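Local coordinates for protein RRNA methyltransferase (Streptomyces viridochromogenes, PDB 1O9G) that methylates N1 of guanosine 2535 in 23S ribosomal RNA, using S-adenosyl-L-methionine as methyl donor, and so confers resistance to the antibiotic avilamycin, at residues H23-Y28 / L90-K95. The protein carries 3 engineered substitutions. Residues are numbered along the deposited sequence; the frame is centred on the assembly and turned at random.
Sequences HSAPGY and LELAAK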
# COMPACT_ATOMS: atom_id res chain seq x y z
N HIS A 23 1.54 12.23 -4.57
CA HIS A 23 0.54 12.78 -5.47
C HIS A 23 -0.87 12.41 -5.05
O HIS A 23 -1.13 11.26 -4.70
CB HIS A 23 0.78 12.26 -6.88
CG HIS A 23 2.04 12.77 -7.48
ND1 HIS A 23 3.21 12.03 -7.54
CD2 HIS A 23 2.33 13.97 -8.02
CE1 HIS A 23 4.14 12.76 -8.13
NE2 HIS A 23 3.63 13.93 -8.44
N SER A 24 -1.73 13.45 -5.09
CA SER A 24 -3.15 13.35 -4.76
C SER A 24 -3.99 13.22 -6.03
O SER A 24 -3.57 13.62 -7.11
CB SER A 24 -3.60 14.60 -3.97
OG SER A 24 -3.30 15.80 -4.66
N ALA A 25 -5.19 12.71 -5.87
CA ALA A 25 -6.16 12.56 -6.93
C ALA A 25 -7.55 12.90 -6.40
O ALA A 25 -7.86 12.59 -5.27
CB ALA A 25 -6.14 11.13 -7.40
N PRO A 26 -8.43 13.49 -7.20
CA PRO A 26 -9.79 13.75 -6.75
C PRO A 26 -10.62 12.47 -6.55
O PRO A 26 -11.47 12.41 -5.67
CB PRO A 26 -10.36 14.61 -7.87
CG PRO A 26 -9.52 14.23 -9.09
CD PRO A 26 -8.19 13.94 -8.58
N GLY A 27 -10.35 11.45 -7.36
CA GLY A 27 -11.13 10.23 -7.36
C GLY A 27 -10.67 9.11 -6.46
O GLY A 27 -11.33 8.07 -6.40
N TYR A 28 -9.56 9.33 -5.77
CA TYR A 28 -8.96 8.32 -4.92
C TYR A 28 -8.61 8.89 -3.60
O TYR A 28 -8.11 10.01 -3.50
CB TYR A 28 -7.70 7.74 -5.56
CG TYR A 28 -8.05 6.91 -6.71
CD1 TYR A 28 -8.41 5.58 -6.55
CD2 TYR A 28 -8.15 7.47 -7.99
CE1 TYR A 28 -8.79 4.83 -7.62
CE2 TYR A 28 -8.52 6.73 -9.06
CZ TYR A 28 -8.86 5.41 -8.88
OH TYR A 28 -9.24 4.67 -9.97
N LEU A 90 -3.77 3.97 -12.56
CA LEU A 90 -2.40 3.52 -12.71
C LEU A 90 -1.42 4.56 -13.20
O LEU A 90 -0.26 4.50 -12.85
CB LEU A 90 -2.33 2.26 -13.54
CG LEU A 90 -2.94 0.99 -12.93
CD1 LEU A 90 -2.84 -0.16 -13.88
CD2 LEU A 90 -2.24 0.66 -11.63
N GLU A 91 -1.89 5.53 -13.97
CA GLU A 91 -1.06 6.64 -14.40
C GLU A 91 -0.57 7.40 -13.18
O GLU A 91 0.60 7.74 -13.07
CB GLU A 91 -1.84 7.62 -15.33
CG GLU A 91 -2.38 7.10 -16.67
CD GLU A 91 -3.09 8.19 -17.52
OE1 GLU A 91 -3.55 9.20 -16.95
OE2 GLU A 91 -3.20 8.07 -18.77
N LEU A 92 -1.46 7.65 -12.23
CA LEU A 92 -1.08 8.37 -11.03
C LEU A 92 -0.22 7.49 -10.12
O LEU A 92 0.74 7.97 -9.54
CB LEU A 92 -2.30 8.86 -10.29
CG LEU A 92 -2.01 9.92 -9.21
CD1 LEU A 92 -1.51 11.25 -9.80
CD2 LEU A 92 -3.28 10.16 -8.45
N ALA A 93 -0.54 6.20 -10.02
CA ALA A 93 0.26 5.26 -9.24
C ALA A 93 1.70 5.23 -9.74
O ALA A 93 2.64 5.18 -8.96
CB ALA A 93 -0.32 3.86 -9.20
N ALA A 94 1.86 5.33 -11.05
CA ALA A 94 3.19 5.31 -11.63
C ALA A 94 3.97 6.56 -11.21
O ALA A 94 5.15 6.47 -10.95
CB ALA A 94 3.11 5.20 -13.13
N LYS A 95 3.32 7.73 -11.17
CA LYS A 95 3.97 8.95 -10.68
C LYS A 95 4.39 8.79 -9.23
O LYS A 95 5.46 9.23 -8.83
CB LYS A 95 3.07 10.19 -10.83
CG LYS A 95 2.86 10.64 -12.25
CD LYS A 95 2.08 11.95 -12.29
CE LYS A 95 2.96 13.17 -12.06
NZ LYS A 95 2.31 14.40 -12.58
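The loop ahead of helix 33-45 lies against the flank of helix 87-98 in the Rossmann-type methyltransferase fold, and His23 and Lys95 meet there in a CH-pi contact. Lys95 CB sits over one face of the imidazole, 4.1 Å from the centroid of the His23 ring and 28° off its normal. The lysine chain then runs on across that same face, the two side chains crossing at about a right angle. A bend at chi3 (82°) keeps Lys95 CE over it, 3.8 Å from His23 NE2. Lys95 NZ stops 4.4 Å from His23 NE2, near enough that its charge would probably disfavour a second proton on the imidazole. One turn back along the helix, Leu92 has CG anti to the backbone N (chi1 -165°), which brings its fork up to the loop. Leu92 CD1 lies 3.8 Å from His23 CB. Leu92 CD2 is 3.7 Å from Ser24 O. The contact lies at the surface. Asn96 OD1, on the same helix, accepts a hydrogen bond from His23 N, tying the loop down, while on the inner side of helix 87-98 Leu90 and Ala93 pack on strand 147-151 at the edge of the sheet.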